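Local coordinates for phosphopantetheine attachment site family protein (Acinetobacter baumannii, PDB 4HKG), which probably serves as a free-standing peptidyl carrier protein, holding intermediates on a phosphopantetheine arm in an uncharacterized secondary metabolic pathway, at residues G39-S42 with I43-L46. Residues are numbered along the deposited sequence; the frame is centred on the assembly and turned at random.
Sequences GLDS and IVAL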
# COMPACT_ATOMS: atom_id res chain seq x y z
N GLY A 39 3.11 -8.13 -10.20
CA GLY A 39 2.05 -7.92 -11.17
C GLY A 39 1.13 -6.74 -10.93
O GLY A 39 0.19 -6.55 -11.69
N LEU A 40 1.37 -5.97 -9.88
CA LEU A 40 0.50 -4.86 -9.57
C LEU A 40 0.55 -3.81 -10.68
O LEU A 40 1.63 -3.45 -11.15
CB LEU A 40 0.88 -4.26 -8.22
CG LEU A 40 -0.07 -3.22 -7.64
CD1 LEU A 40 -0.18 -3.36 -6.12
CD2 LEU A 40 0.35 -1.81 -8.02
N ASP A 41 -0.62 -3.34 -11.11
CA ASP A 41 -0.73 -2.41 -12.24
C ASP A 41 -1.39 -1.09 -11.83
O ASP A 41 -1.66 -0.85 -10.64
CB ASP A 41 -1.44 -3.05 -13.44
CG ASP A 41 -2.91 -3.37 -13.18
OD1 ASP A 41 -3.46 -2.98 -12.13
OD2 ASP A 41 -3.53 -4.03 -14.04
N SER A 42 -1.62 -0.22 -12.81
CA SER A 42 -2.10 1.13 -12.53
C SER A 42 -3.52 1.14 -11.98
O SER A 42 -3.84 1.96 -11.11
CB SER A 42 -2.01 2.00 -13.78
OG SER A 42 -0.66 2.13 -14.20
N ILE A 43 -4.38 0.26 -12.49
CA ILE A 43 -5.74 0.14 -11.97
C ILE A 43 -5.70 -0.22 -10.49
O ILE A 43 -6.40 0.37 -9.67
CB ILE A 43 -6.55 -0.90 -12.78
CG1 ILE A 43 -6.87 -0.34 -14.16
CG2 ILE A 43 -7.83 -1.29 -12.05
CD1 ILE A 43 -7.61 -1.31 -15.07
N VAL A 44 -4.84 -1.17 -10.14
CA VAL A 44 -4.68 -1.56 -8.75
C VAL A 44 -4.09 -0.42 -7.92
O VAL A 44 -4.52 -0.17 -6.79
CB VAL A 44 -3.87 -2.86 -8.60
CG1 VAL A 44 -3.59 -3.16 -7.13
CG2 VAL A 44 -4.61 -4.02 -9.23
N ALA A 45 -3.09 0.27 -8.46
CA ALA A 45 -2.50 1.39 -7.72
C ALA A 45 -3.55 2.46 -7.42
O ALA A 45 -3.57 3.02 -6.32
CB ALA A 45 -1.32 1.99 -8.48
N LEU A 46 -4.42 2.74 -8.38
CA LEU A 46 -5.51 3.68 -8.16
C LEU A 46 -6.50 3.18 -7.10
O LEU A 46 -6.95 3.95 -6.23
CB LEU A 46 -6.22 3.96 -9.49
CG LEU A 46 -7.48 4.82 -9.41
CD1 LEU A 46 -7.15 6.20 -8.83
CD2 LEU A 46 -8.14 4.96 -10.78
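A chi1 of 66° sets CG of Asp41 in the position flanked by its own backbone N and carbonyl carbon, while Val44, with CG1 anti to its backbone N (chi1 174°), turns that methyl to Leu40 and the other, CG2, to the carboxylate. The result is a worked example of helix N-capping. Asp41 OD1 accepts from Val44 N at 3.0 Å, met nearly along its C-O axis by an almost straight N-H (165°). The same oxygen lies 3.3 Å from Val44 CG2, the two side chains crossing at about a right angle. Side chain and main chain of one residue thus serve successive amides of the first turn: Asp41 O takes Ala45 N at 2.8 Å, in the carbonyl plane. The regular helical pattern then takes over, Leu46 N giving to Ser42 O at 2.9 Å. Beside the polar cap, Leu40 contributes an apolar contact from just before the helix: Leu40 CG and CD1 both lie 3.6 Å from Val44 CG1. Leu40 CD2 comes to 4.2 Å from Ala45 CB. Gly-Leu-Asp-Ser matches the signature of carrier proteins, in which the serine at the start of this helix takes the phosphopantetheine arm, consistent with that role for Ser42. Leu40 and Val44 are buried, touching Val18 and, respectively, Glu21 and Met22 of helix 7-22, so the start of helix 42-56 is packed on that helix.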